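Local atomic coordinates of enterochelin esterase (Salmonella enterica subsp. enterica serovar Typhimurium, PDB entry 3MGA), a protein that probably hydrolyses the ester bonds of ferric enterobactin (enterochelin), the iron-loaded siderophore, so that the iron can be released inside the cell. Residues P203-L208 and R282-G287; L293-A298 and G307-Q312. One frame throughout, in Å; residues are numbered along the deposited sequence.

Interaction 1: residues P203-L208 and R282-G287; sequences PLAILL and RTVVAG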
ATOM      1  N   PRO A 203      17.392  -1.371  16.495  1.00 41.93           N
ATOM      2  CA  PRO A 203      17.256  -0.504  15.345  1.00 40.65           C
ATOM      3  C   PRO A 203      15.938   0.274  15.404  1.00 39.15           C
ATOM      4  O   PRO A 203      14.936  -0.230  15.936  1.00 37.50           O
ATOM      5  CB  PRO A 203      17.192  -1.489  14.183  1.00 41.51           C
ATOM      6  CG  PRO A 203      16.629  -2.723  14.775  1.00 41.09           C
ATOM      7  CD  PRO A 203      17.209  -2.789  16.141  1.00 41.15           C
ATOM      8  N   LEU A 204      15.961   1.492  14.872  1.00 38.46           N
ATOM      9  CA  LEU A 204      14.793   2.348  14.766  1.00 36.37           C
ATOM     10  C   LEU A 204      14.271   2.202  13.341  1.00 36.16           C
ATOM     11  O   LEU A 204      15.058   2.176  12.383  1.00 35.17           O
ATOM     12  CB  LEU A 204      15.157   3.815  14.986  1.00 37.02           C
ATOM     13  CG  LEU A 204      14.044   4.826  14.643  1.00 36.11           C
ATOM     14  CD1 LEU A 204      12.836   4.648  15.572  1.00 34.02           C
ATOM     15  CD2 LEU A 204      14.556   6.259  14.726  1.00 37.51           C
ATOM     16  N   ALA A 205      12.949   2.122  13.211  1.00 34.41           N
ATOM     17  CA  ALA A 205      12.303   2.005  11.921  1.00 33.44           C
ATOM     18  C   ALA A 205      11.181   3.026  11.866  1.00 33.51           C
ATOM     19  O   ALA A 205      10.278   3.008  12.707  1.00 34.00           O
ATOM     20  CB  ALA A 205      11.751   0.583  11.720  1.00 33.13           C
ATOM     21  N   ILE A 206      11.243   3.930  10.894  1.00 33.04           N
ATOM     22  CA  ILE A 206      10.209   4.938  10.747  1.00 32.71           C
ATOM     23  C   ILE A 206       9.231   4.569   9.642  1.00 31.92           C
ATOM     24  O   ILE A 206       9.621   4.326   8.497  1.00 31.01           O
ATOM     25  CB  ILE A 206      10.799   6.310  10.440  1.00 33.71           C
ATOM     26  CG1 ILE A 206      11.678   6.777  11.603  1.00 33.99           C
ATOM     27  CG2 ILE A 206       9.686   7.320  10.200  1.00 31.93           C
ATOM     28  CD1 ILE A 206      12.301   8.146  11.370  1.00 36.19           C
ATOM     29  N   LEU A 207       7.951   4.523   9.995  1.00 31.51           N
ATOM     30  CA  LEU A 207       6.908   4.214   9.036  1.00 30.98           C
ATOM     31  C   LEU A 207       6.021   5.419   8.780  1.00 30.84           C
ATOM     32  O   LEU A 207       5.354   5.927   9.687  1.00 30.26           O
ATOM     33  CB  LEU A 207       6.072   3.013   9.475  1.00 30.80           C
ATOM     34  CG  LEU A 207       6.671   1.613   9.287  1.00 31.45           C
ATOM     35  CD1 LEU A 207       7.967   1.417  10.044  1.00 34.09           C
ATOM     36  CD2 LEU A 207       5.657   0.579   9.722  1.00 34.63           C
ATOM     37  N   LEU A 208       6.015   5.868   7.530  1.00 30.82           N
ATOM     38  CA  LEU A 208       5.200   6.998   7.129  1.00 30.94           C
ATOM     39  C   LEU A 208       3.761   6.496   6.985  1.00 31.96           C
ATOM     40  O   LEU A 208       3.527   5.286   7.014  1.00 33.26           O
ATOM     41  CB  LEU A 208       5.747   7.612   5.846  1.00 30.69           C
ATOM     42  CG  LEU A 208       7.175   8.145   5.996  1.00 31.01           C
ATOM     43  CD1 LEU A 208       7.756   8.542   4.637  1.00 31.99           C
ATOM     44  CD2 LEU A 208       7.240   9.323   7.008  1.00 28.97           C
ATOM     45  N   ARG A 282      21.283   0.518  10.281  1.00 44.71           N
ATOM     46  CA  ARG A 282      20.086  -0.253  10.640  1.00 43.94           C
ATOM     47  C   ARG A 282      18.896   0.640  10.953  1.00 41.84           C
ATOM     48  O   ARG A 282      17.940   0.198  11.580  1.00 42.03           O
ATOM     49  CB  ARG A 282      20.340  -1.207  11.803  1.00 44.85           C
ATOM     50  CG  ARG A 282      20.916  -0.592  13.060  1.00 47.32           C
ATOM     51  CD  ARG A 282      20.845  -1.621  14.160  1.00 49.25           C
ATOM     52  NE  ARG A 282      21.770  -1.376  15.255  1.00 55.76           N
ATOM     53  CZ  ARG A 282      22.933  -2.001  15.424  1.00 57.69           C
ATOM     54  NH1 ARG A 282      23.337  -2.942  14.580  1.00 59.06           N
ATOM     55  NH2 ARG A 282      23.694  -1.694  16.466  1.00 63.99           N
ATOM     56  N   THR A 283      18.960   1.886  10.494  1.00 40.60           N
ATOM     57  CA  THR A 283      17.907   2.842  10.702  1.00 38.58           C
ATOM     58  C   THR A 283      17.055   2.855   9.446  1.00 38.43           C
ATOM     59  O   THR A 283      17.517   3.230   8.352  1.00 39.08           O
ATOM     60  CB  THR A 283      18.472   4.226  11.009  1.00 39.60           C
ATOM     61  OG1 THR A 283      19.301   4.146  12.184  1.00 42.25           O
ATOM     62  CG2 THR A 283      17.354   5.218  11.248  1.00 38.14           C
ATOM     63  N   VAL A 284      15.800   2.448   9.604  1.00 36.09           N
ATOM     64  CA  VAL A 284      14.902   2.362   8.486  1.00 34.20           C
ATOM     65  C   VAL A 284      13.901   3.488   8.361  1.00 33.54           C
ATOM     66  O   VAL A 284      13.413   4.029   9.341  1.00 33.32           O
ATOM     67  CB  VAL A 284      14.096   1.042   8.536  1.00 34.64           C
ATOM     68  CG1 VAL A 284      12.938   1.055   7.495  1.00 32.41           C
ATOM     69  CG2 VAL A 284      15.018  -0.153   8.337  1.00 32.31           C
ATOM     70  N   VAL A 285      13.625   3.836   7.115  1.00 32.32           N
ATOM     71  CA  VAL A 285      12.605   4.781   6.777  1.00 31.41           C
ATOM     72  C   VAL A 285      11.821   3.999   5.718  1.00 31.01           C
ATOM     73  O   VAL A 285      12.366   3.583   4.689  1.00 30.59           O
ATOM     74  CB  VAL A 285      13.158   6.108   6.286  1.00 33.53           C
ATOM     75  CG1 VAL A 285      12.033   6.982   5.804  1.00 34.31           C
ATOM     76  CG2 VAL A 285      13.939   6.805   7.427  1.00 32.73           C
ATOM     77  N   ALA A 286      10.558   3.733   6.015  1.00 30.06           N
ATOM     78  CA  ALA A 286       9.710   2.959   5.126  1.00 30.62           C
ATOM     79  C   ALA A 286       8.449   3.734   4.796  1.00 29.72           C
ATOM     80  O   ALA A 286       7.860   4.366   5.665  1.00 30.28           O
ATOM     81  CB  ALA A 286       9.362   1.609   5.790  1.00 28.99           C
ATOM     82  N   GLY A 287       8.031   3.680   3.540  1.00 30.78           N
ATOM     83  CA  GLY A 287       6.828   4.388   3.105  1.00 30.71           C
ATOM     84  C   GLY A 287       6.284   3.887   1.780  1.00 32.31           C
ATOM     85  O   GLY A 287       6.975   3.185   1.039  1.00 34.47           O
TER
HETATM   86  O   HOH W   1      18.438   2.690  14.647  1.00 34.17           O
HETATM   87  O   HOH W   2       5.165   2.947   6.260  1.00 37.58           O

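Interaction 2: residues L293-A298 and G307-Q312; sequences LSALYA and GCVLSQ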
ATOM      1  N   LEU A 293       8.739   7.760  -2.017  1.00 36.84           N
ATOM      2  CA  LEU A 293       9.535   8.823  -2.591  1.00 39.19           C
ATOM      3  C   LEU A 293      10.237   9.577  -1.475  1.00 38.96           C
ATOM      4  O   LEU A 293      11.438   9.855  -1.549  1.00 41.22           O
ATOM      5  CB  LEU A 293       8.624   9.784  -3.382  1.00 40.19           C
ATOM      6  CG  LEU A 293       9.188  11.102  -3.921  1.00 40.57           C
ATOM      7  CD1 LEU A 293      10.328  10.894  -4.906  1.00 38.76           C
ATOM      8  CD2 LEU A 293       8.054  11.900  -4.571  1.00 44.50           C
ATOM      9  N   SER A 294       9.483   9.887  -0.431  1.00 37.62           N
ATOM     10  CA  SER A 294      10.014  10.626   0.698  1.00 38.71           C
ATOM     11  C   SER A 294      11.077   9.817   1.446  1.00 38.02           C
ATOM     12  O   SER A 294      12.071  10.381   1.884  1.00 40.10           O
ATOM     13  CB  SER A 294       8.883  11.035   1.652  1.00 38.31           C
ATOM     14  OG  SER A 294       9.292  12.105   2.488  1.00 38.36           O
ATOM     15  N   ALA A 295      10.880   8.505   1.582  1.00 36.96           N
ATOM     16  CA  ALA A 295      11.862   7.662   2.299  1.00 36.91           C
ATOM     17  C   ALA A 295      13.203   7.605   1.566  1.00 37.72           C
ATOM     18  O   ALA A 295      14.245   7.673   2.192  1.00 38.59           O
ATOM     19  CB  ALA A 295      11.314   6.248   2.540  1.00 35.02           C
ATOM     20  N   LEU A 296      13.176   7.474   0.241  1.00 38.79           N
ATOM     21  CA  LEU A 296      14.408   7.443  -0.537  1.00 39.95           C
ATOM     22  C   LEU A 296      15.061   8.821  -0.436  1.00 42.20           C
ATOM     23  O   LEU A 296      16.264   8.939  -0.197  1.00 44.35           O
ATOM     24  CB  LEU A 296      14.142   7.079  -1.998  1.00 39.64           C
ATOM     25  CG  LEU A 296      15.385   7.024  -2.895  1.00 41.50           C
ATOM     26  CD1 LEU A 296      16.398   5.982  -2.394  1.00 38.56           C
ATOM     27  CD2 LEU A 296      14.992   6.748  -4.334  1.00 38.36           C
ATOM     28  N   TYR A 297      14.253   9.860  -0.618  1.00 42.35           N
ATOM     29  CA  TYR A 297      14.718  11.235  -0.512  1.00 43.54           C
ATOM     30  C   TYR A 297      15.457  11.434   0.810  1.00 44.10           C
ATOM     31  O   TYR A 297      16.506  12.076   0.848  1.00 45.20           O
ATOM     32  CB  TYR A 297      13.524  12.182  -0.631  1.00 42.94           C
ATOM     33  CG  TYR A 297      13.815  13.644  -0.381  1.00 44.00           C
ATOM     34  CD1 TYR A 297      13.654  14.192   0.889  1.00 43.72           C
ATOM     35  CD2 TYR A 297      14.204  14.485  -1.406  1.00 47.53           C
ATOM     36  CE1 TYR A 297      13.887  15.522   1.133  1.00 45.74           C
ATOM     37  CE2 TYR A 297      14.449  15.836  -1.169  1.00 50.24           C
ATOM     38  CZ  TYR A 297      14.288  16.342   0.106  1.00 49.42           C
ATOM     39  OH  TYR A 297      14.522  17.672   0.365  1.00 55.11           O
ATOM     40  N   ALA A 298      14.910  10.866   1.884  1.00 42.80           N
ATOM     41  CA  ALA A 298      15.527  10.962   3.214  1.00 44.00           C
ATOM     42  C   ALA A 298      16.883  10.261   3.231  1.00 45.21           C
ATOM     43  O   ALA A 298      17.869  10.826   3.674  1.00 47.47           O
ATOM     44  CB  ALA A 298      14.612  10.358   4.274  1.00 41.37           C
ATOM     45  N   GLY A 307      20.094   5.049   6.843  1.00 50.21           N
ATOM     46  CA  GLY A 307      20.842   4.197   5.926  1.00 50.72           C
ATOM     47  C   GLY A 307      20.036   3.137   5.208  1.00 49.17           C
ATOM     48  O   GLY A 307      20.509   2.561   4.230  1.00 49.59           O
ATOM     49  N   CYS A 308      18.820   2.879   5.682  1.00 47.53           N
ATOM     50  CA  CYS A 308      17.966   1.861   5.080  1.00 46.20           C
ATOM     51  C   CYS A 308      16.668   2.473   4.561  1.00 44.04           C
ATOM     52  O   CYS A 308      15.942   3.133   5.298  1.00 43.45           O
ATOM     53  CB  CYS A 308      17.662   0.763   6.106  1.00 46.48           C
ATOM     54  SG  CYS A 308      19.150   0.025   6.862  0.96 49.85           S
ATOM     55  N   VAL A 309      16.389   2.260   3.283  1.00 43.55           N
ATOM     56  CA  VAL A 309      15.182   2.770   2.664  1.00 41.83           C
ATOM     57  C   VAL A 309      14.287   1.620   2.203  1.00 41.51           C
ATOM     58  O   VAL A 309      14.768   0.595   1.701  1.00 41.85           O
ATOM     59  CB  VAL A 309      15.509   3.660   1.446  1.00 42.75           C
ATOM     60  CG1 VAL A 309      14.249   3.999   0.674  1.00 40.62           C
ATOM     61  CG2 VAL A 309      16.235   4.926   1.883  1.00 44.24           C
ATOM     62  N   LEU A 310      12.984   1.791   2.424  1.00 39.55           N
ATOM     63  CA  LEU A 310      11.988   0.839   1.989  1.00 38.03           C
ATOM     64  C   LEU A 310      10.907   1.618   1.241  1.00 36.85           C
ATOM     65  O   LEU A 310      10.031   2.241   1.854  1.00 34.93           O
ATOM     66  CB  LEU A 310      11.409   0.052   3.166  1.00 37.62           C
ATOM     67  CG  LEU A 310      10.238  -0.900   2.843  1.00 39.21           C
ATOM     68  CD1 LEU A 310      10.513  -1.722   1.594  1.00 42.21           C
ATOM     69  CD2 LEU A 310       9.898  -1.810   4.042  1.00 37.85           C
ATOM     70  N   SER A 311      11.005   1.612  -0.086  1.00 36.23           N
ATOM     71  CA  SER A 311      10.038   2.283  -0.932  1.00 36.86           C
ATOM     72  C   SER A 311       9.128   1.280  -1.624  1.00 36.87           C
ATOM     73  O   SER A 311       9.594   0.432  -2.396  1.00 37.10           O
ATOM     74  CB  SER A 311      10.720   3.136  -1.985  1.00 37.92           C
ATOM     75  OG  SER A 311       9.744   3.710  -2.850  1.00 37.81           O
ATOM     76  N   GLN A 312       7.834   1.388  -1.341  1.00 36.23           N
ATOM     77  CA  GLN A 312       6.827   0.519  -1.935  1.00 37.35           C
ATOM     78  C   GLN A 312       5.984   1.413  -2.838  1.00 37.90           C
ATOM     79  O   GLN A 312       5.459   2.430  -2.382  1.00 37.72           O
ATOM     80  CB  GLN A 312       5.949  -0.116  -0.851  1.00 37.12           C
ATOM     81  CG  GLN A 312       6.736  -0.729   0.304  1.00 36.57           C
ATOM     82  CD  GLN A 312       5.871  -1.480   1.297  1.00 34.96           C
ATOM     83  OE1 GLN A 312       5.774  -1.094   2.454  1.00 38.23           O
ATOM     84  NE2 GLN A 312       5.207  -2.539   0.835  1.00 34.97           N
TER

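Interaction 1: residues P203-L208 and R282-G287
Ala-205 and Val-284 meet side by side on one face of the sheet, with Ala-205 CB 4.0 Å from Val-284 CB. Leu-207 and Ala-286 pair on the same face, and helix 385-399 covers it through Leu-392, Leu-396 and Leu-399. Ile-206 and Val-285 pair on the other face, where Ile-206 CB lies 4.4 Å from Val-285 CG2. Trp-259 of helix 256-273 packs there on Val-285 and Leu-208. These are neighbouring parallel strands in the central sheet of an alpha/beta-hydrolase fold. A GxSxG sequence starts at Gly-287, near the end of strand 284-288, consistent with a nucleophile elbow. Four backbone hydrogen bonds join the strands. Val-284 N donates to Leu-204 O at 2.9 Å. Ile-206 N donates to Val-284 O at 2.7 Å. Ala-286 N donates to Ile-206 O at 2.7 Å. Leu-208 N donates to Ala-286 O at 3.0 Å. One water donates to both Leu-208 O and Ala-286 O. At the other end, a second water accepts from Leu-204 N and donates to Thr-283 OG1, which also hydrogen-bonds Arg-305. The CG of Arg-282 sits between its backbone N and carbonyl carbon (chi1 54°). The extended chain then passes Pro-203. Arg-282 CD lies 3.7 Å from Pro-203 CB, and the guanidinium group forms a salt bridge with Glu-201.

Interaction 2: residues L293-A298 and G307-Q312
The beta-alpha-beta unit of strand 284-288, helix 290-301 and strand 308-312 supplies both sides of this contact. It belongs to the alpha/beta-hydrolase core, and the helix is the one that follows the putative nucleophile elbow. Helix segment 293-298 runs nearly antiparallel to strand 308-312, at 159°, with 7.1 Å between their axes. Val-309 carries most of the packing. Its side chain points from the strand toward the helix and spreads its two methyls over the backbone of Ala-295 and Leu-296. CG1 is anti to the backbone N of Val-309 (chi1 171°). Val-309 CG1 lies 3.7 Å from Leu-296 CA and also touches the CB atoms of Ala-295 and Leu-296. Ala-295 CB points toward the strand, and its small size is consistent with the short distance between the axes. Leu-296 contributes mainly its CA and CB, while its side chain also packs on Ile-345 and Phe-316. No hydrogen bond crosses between the two segments, so the association rests on apolar packing. Ser-311 also points toward the helix. Ser-311 OG is 4.3 Å from Leu-293 N, and the side chain touches Leu-347 and Phe-316. Leu-310 points away from the helix; its side chain touches Leu-392 and Leu-399 of helix 385-399. The second methyl of Val-309, CG2, comes within 3.4 Å of the carbonyl oxygen Ala-295 O.

Overall arrangement
Interactions 1 and 2 lie in series along the chain, with centres about 9 Å apart. Strand 284-288 connects them. It pairs with strand 204-207 in interaction 1 and with strand 308-312 of interaction 2 on its other edge. There Leu-310 N is 3.0 Å from Val-285 O, and Gly-287 N is 3.0 Å from Leu-310 O, both probable hydrogen bonds. Val-285 CG1 packs 3.4 Å from Ala-295 CB, which brings the helix of interaction 2 against the strand of interaction 1. Gly-287 closes interaction 1, and Ser-289 and Gly-291 follow before interaction 2 opens at Leu-293. This pattern is consistent with a nucleophile elbow, with Ser-289 as the probable nucleophile.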